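Local coordinates for protein carboxylesterase (Ferroplasma acidiphilum, PDB 3WJ2) that probably hydrolyses carboxylic ester bonds as a carboxylesterase of the alpha/beta hydrolase fold, at residues N12-I15 with E16-K19; Y203-G207 with K208-Y212. All coordinates share one frame; numbering follows the deposited sequence.

Contact 1 (N12-I15 with E16-K19); sequences NSLI and ELSK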
loop_
_atom_site.group_PDB
_atom_site.type_symbol
_atom_site.label_atom_id
_atom_site.label_comp_id
_atom_site.label_asym_id
_atom_site.label_seq_id
_atom_site.Cartn_x
_atom_site.Cartn_y
_atom_site.Cartn_z
ATOM N N ASN B 12 -0.802 7.122 21.805
ATOM C CA ASN B 12 -2.141 7.733 21.864
ATOM C C ASN B 12 -2.071 9.075 22.632
ATOM O O ASN B 12 -2.692 10.062 22.126
ATOM C CB ASN B 12 -3.153 6.759 22.482
ATOM C CG ASN B 12 -3.501 5.594 21.508
ATOM O OD1 ASN B 12 -3.173 5.650 20.310
ATOM N ND2 ASN B 12 -4.165 4.557 22.031
ATOM N N SER B 13 -1.373 9.136 23.764
ATOM C CA SER B 13 -1.186 10.417 24.455
ATOM C C SER B 13 -0.619 11.536 23.627
ATOM O O SER B 13 -1.132 12.652 23.674
ATOM C CB SER B 13 -0.313 10.252 25.672
ATOM O OG SER B 13 -1.008 9.412 26.573
ATOM N N LEU B 14 0.437 11.238 22.839
ATOM C CA LEU B 14 1.058 12.300 21.986
ATOM C C LEU B 14 0.127 12.768 20.892
ATOM O O LEU B 14 0.101 13.977 20.568
ATOM C CB LEU B 14 2.419 11.777 21.340
ATOM C CG LEU B 14 3.593 11.863 22.259
ATOM C CD1 LEU B 14 4.782 10.992 21.607
ATOM C CD2 LEU B 14 4.038 13.353 22.456
ATOM N N ILE B 15 -0.626 11.857 20.277
ATOM C CA ILE B 15 -1.593 12.199 19.290
ATOM C C ILE B 15 -2.677 13.123 19.871
ATOM O O ILE B 15 -2.995 14.154 19.298
ATOM C CB ILE B 15 -2.166 10.923 18.632
ATOM C CG1 ILE B 15 -0.996 10.191 17.928
ATOM C CG2 ILE B 15 -3.332 11.262 17.750
ATOM C CD1 ILE B 15 -1.496 8.855 17.149
ATOM N N GLU B 16 -3.121 12.751 21.061
ATOM C CA GLU B 16 -4.162 13.598 21.757
ATOM C C GLU B 16 -3.602 14.967 22.104
ATOM O O GLU B 16 -4.296 15.964 21.961
ATOM C CB GLU B 16 -4.630 12.902 23.031
ATOM C CG GLU B 16 -5.489 11.622 22.804
ATOM C CD GLU B 16 -6.909 11.867 22.265
ATOM O OE1 GLU B 16 -7.392 13.020 22.160
ATOM O OE2 GLU B 16 -7.559 10.856 21.946
ATOM N N LEU B 17 -2.374 15.035 22.555
ATOM C CA LEU B 17 -1.736 16.295 22.970
ATOM C C LEU B 17 -1.510 17.184 21.770
ATOM O O LEU B 17 -1.775 18.428 21.796
ATOM C CB LEU B 17 -0.363 16.008 23.591
ATOM C CG LEU B 17 0.510 17.210 24.001
ATOM C CD1 LEU B 17 -0.092 17.973 25.236
ATOM C CD2 LEU B 17 1.965 16.702 24.263
ATOM N N SER B 18 -1.049 16.564 20.664
ATOM C CA SER B 18 -0.962 17.273 19.420
ATOM C C SER B 18 -2.310 17.870 18.949
ATOM O O SER B 18 -2.364 19.046 18.500
ATOM C CB SER B 18 -0.360 16.373 18.335
ATOM O OG SER B 18 -0.631 17.064 17.151
ATOM N N LYS B 19 -3.397 17.090 19.041
ATOM C CA LYS B 19 -4.739 17.578 18.728
ATOM C C LYS B 19 -5.136 18.787 19.648
ATOM O O LYS B 19 -5.723 19.791 19.199
ATOM C CB LYS B 19 -5.681 16.379 18.893
ATOM C CG LYS B 19 -7.180 16.670 18.774
ATOM C CD LYS B 19 -8.039 15.418 19.242
ATOM C CE LYS B 19 -9.503 15.496 18.704
ATOM N NZ LYS B 19 -10.296 16.629 19.261
#
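Leu17 touches Ser13 with its CB and Leu14 with one methyl, CD2; these are the residues four and three places before it. Its CB sits 3.4 Å from Ser13 O, near enough that the first carbon of the side chain lies against the carbonyl that receives its own N-H, the Leu17 N to Ser13 O bond being 2.9 Å. CG then runs opposite the backbone N (chi1 176°), which carries the branch outward, and at the end CD2 reaches CD2 of Leu14 at 4.3 Å. That is a tip-to-tip meeting of two methyls, one turn apart on a surface helix.

The backbone bonds are the i to i+4 bonds of an alpha helix, 12-20, near the start of the chain. Glu16 N gives to Asn12 O, Ser18 N to Leu14 O at 2.8 Å with an N-H...O angle of 166°, and Lys19 N to Ile15 O at 3.0 Å.

Glu16 follows a different path. Its CG lies beside its backbone N (chi1 -70°), and this puts CG 3.3 Å from Asn12 O, where the aliphatic part of the side chain packs against the carbonyl before the chain bends and leads the carboxylate away from residues 12-15. Ile15 meets Val7. CB of Ser18 lies 3.3 Å from Leu14 O.

Contact 2 (Y203-G207 with K208-Y212); sequences YVLTG and KMIRY
The backbone is extended at Thr206 (psi 166°) and drops into helical geometry at Gly207, so that Thr206 O is already lined up to accept from Ile210 N at 3.0 Å and Gly207 O from Arg211 N. Thr206 is the N-cap of helix 207-217: its OG1 accepts from Met209 N at 3.1 Å, supplying a partner for an N-H in the first turn. The cap depends on the threonine rotamer. With chi1 at 60°, OG1 stands between the backbone N and the carbonyl carbon and faces the helix start. Helix 207-217 comes after helix 194-198, between strands 180-183 and 243-248 of the alpha/beta hydrolase sheet, in the part of the chain that, as in relatives of the hormone-sensitive lipase family, probably helps build the cap over the active site.

Met209 CG lies 3.4 Å from Thr206 OG1, the thioether chain slanting across the threonine before it bends off towards Thr25. Beyond the capping bond, Leu205 and Ile210 meet nearly at right angles: Leu205 CD1 comes to 3.7 Å from Ile210 CG1. CG1 also approaches Thr206 O at 3.3 Å, placing an apolar carbon beside the carbonyl that binds Ile210 N. Lys208 sends its amino group out to a salt bridge with Asp23, and Tyr212 OH bonds to Ile27 O. The extended Arg211 side chain runs back alongside the first turn, with one face of its guanidinium over Gly207 O, and NH1 is 3.7 Å from that oxygen.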
loop_
_atom_site.group_PDB
_atom_site.type_symbol
_atom_site.label_atom_id
_atom_site.label_comp_id
_atom_site.label_asym_id
_atom_site.label_seq_id
_atom_site.Cartn_x
_atom_site.Cartn_y
_atom_site.Cartn_z
ATOM N N TYR B 203 -2.967 14.654 13.277
ATOM C CA TYR B 203 -2.393 15.596 14.304
ATOM C C TYR B 203 -0.884 15.788 14.559
ATOM O O TYR B 203 -0.505 16.972 14.804
ATOM C CB TYR B 203 -3.187 15.570 15.638
ATOM C CG TYR B 203 -4.699 15.645 15.433
ATOM C CD1 TYR B 203 -5.353 16.862 15.155
ATOM C CD2 TYR B 203 -5.474 14.480 15.505
ATOM C CE1 TYR B 203 -6.768 16.901 14.941
ATOM C CE2 TYR B 203 -6.846 14.504 15.303
ATOM C CZ TYR B 203 -7.495 15.701 15.020
ATOM O OH TYR B 203 -8.863 15.639 14.843
ATOM N N VAL B 204 -0.013 14.739 14.550
ATOM C CA VAL B 204 1.370 14.966 15.059
ATOM C C VAL B 204 2.230 15.686 14.039
ATOM O O VAL B 204 2.654 16.758 14.271
ATOM C CB VAL B 204 2.136 13.777 15.725
ATOM C CG1 VAL B 204 3.413 14.296 16.403
ATOM C CG2 VAL B 204 1.281 13.050 16.764
ATOM N N LEU B 205 2.486 15.125 12.880
ATOM C CA LEU B 205 3.083 15.988 11.848
ATOM C C LEU B 205 2.065 16.116 10.773
ATOM O O LEU B 205 1.774 15.138 10.097
ATOM C CB LEU B 205 4.376 15.376 11.340
ATOM C CG LEU B 205 5.015 16.015 10.120
ATOM C CD1 LEU B 205 5.409 17.500 10.449
ATOM C CD2 LEU B 205 6.203 15.133 9.667
ATOM N N THR B 206 1.437 17.273 10.598
ATOM C CA THR B 206 0.409 17.419 9.647
ATOM C C THR B 206 0.920 17.958 8.313
ATOM O O THR B 206 2.007 18.535 8.271
ATOM C CB THR B 206 -0.685 18.411 10.114
ATOM O OG1 THR B 206 -0.097 19.699 10.345
ATOM C CG2 THR B 206 -1.251 18.017 11.447
ATOM N N GLY B 207 0.086 17.855 7.282
ATOM C CA GLY B 207 0.359 18.475 5.964
ATOM C C GLY B 207 0.580 19.979 6.010
ATOM O O GLY B 207 1.552 20.535 5.432
ATOM N N LYS B 208 -0.278 20.651 6.752
ATOM C CA LYS B 208 -0.199 22.102 6.934
ATOM C C LYS B 208 1.087 22.480 7.632
ATOM O O LYS B 208 1.720 23.433 7.217
ATOM C CB LYS B 208 -1.359 22.643 7.730
ATOM C CG LYS B 208 -2.630 22.659 6.870
ATOM C CD LYS B 208 -3.801 23.003 7.779
ATOM C CE LYS B 208 -3.837 24.509 7.934
ATOM N NZ LYS B 208 -5.106 24.911 8.575
ATOM N N MET B 209 1.471 21.704 8.640
ATOM C CA MET B 209 2.771 22.053 9.300
ATOM C C MET B 209 3.975 21.778 8.402
ATOM O O MET B 209 4.980 22.536 8.451
ATOM C CB MET B 209 2.912 21.308 10.633
ATOM C CG MET B 209 2.034 22.006 11.651
ATOM S SD MET B 209 2.397 23.850 11.824
ATOM C CE MET B 209 4.125 23.753 12.383
ATOM N N ILE B 210 3.941 20.668 7.624
ATOM C CA ILE B 210 5.052 20.392 6.719
ATOM C C ILE B 210 5.219 21.607 5.804
ATOM O O ILE B 210 6.346 22.040 5.546
ATOM C CB ILE B 210 4.807 19.102 5.914
ATOM C CG1 ILE B 210 4.948 17.916 6.835
ATOM C CG2 ILE B 210 5.842 18.961 4.754
ATOM C CD1 ILE B 210 4.411 16.504 6.199
ATOM N N ARG B 211 4.102 22.124 5.308
ATOM C CA ARG B 211 4.194 23.343 4.442
ATOM C C ARG B 211 4.733 24.559 5.148
ATOM O O ARG B 211 5.553 25.308 4.574
ATOM C CB ARG B 211 2.864 23.646 3.698
ATOM C CG ARG B 211 2.626 22.433 2.704
ATOM C CD ARG B 211 1.471 22.667 1.655
ATOM N NE ARG B 211 0.839 21.427 1.147
ATOM C CZ ARG B 211 -0.265 20.883 1.681
ATOM N NH1 ARG B 211 -0.845 21.462 2.734
ATOM N NH2 ARG B 211 -0.816 19.768 1.180
ATOM N N TYR B 212 4.300 24.754 6.385
ATOM C CA TYR B 212 4.692 25.893 7.199
ATOM C C TYR B 212 6.209 25.798 7.385
ATOM O O TYR B 212 6.897 26.783 7.104
ATOM C CB TYR B 212 3.958 25.844 8.574
ATOM C CG TYR B 212 4.394 26.841 9.664
ATOM C CD1 TYR B 212 3.634 27.966 9.932
ATOM C CD2 TYR B 212 5.536 26.631 10.430
ATOM C CE1 TYR B 212 3.947 28.841 10.957
ATOM C CE2 TYR B 212 5.938 27.563 11.364
ATOM C CZ TYR B 212 5.124 28.657 11.647
ATOM O OH TYR B 212 5.451 29.483 12.682
#

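The two contacts come in series along the chain, contact 1 on helix 12-20 near the N-terminus and contact 2 at the start of helix 207-217, yet their centres lie only about 14 Å apart on the same side of the molecule. The loop leading into the second helix bridges them: Val204 CG2 lies 3.8 Å from Ile15 CG1, and Lys19 CB is 3.7 Å from Tyr203 CG. Ser18 OG also approaches Tyr203 O, although too closely for the detail to be trusted. Residues distant in sequence thus join the N-terminal helix to the segment between strands 180-183 and 243-248, consistent with both contributing to a cap over the hydrolase core.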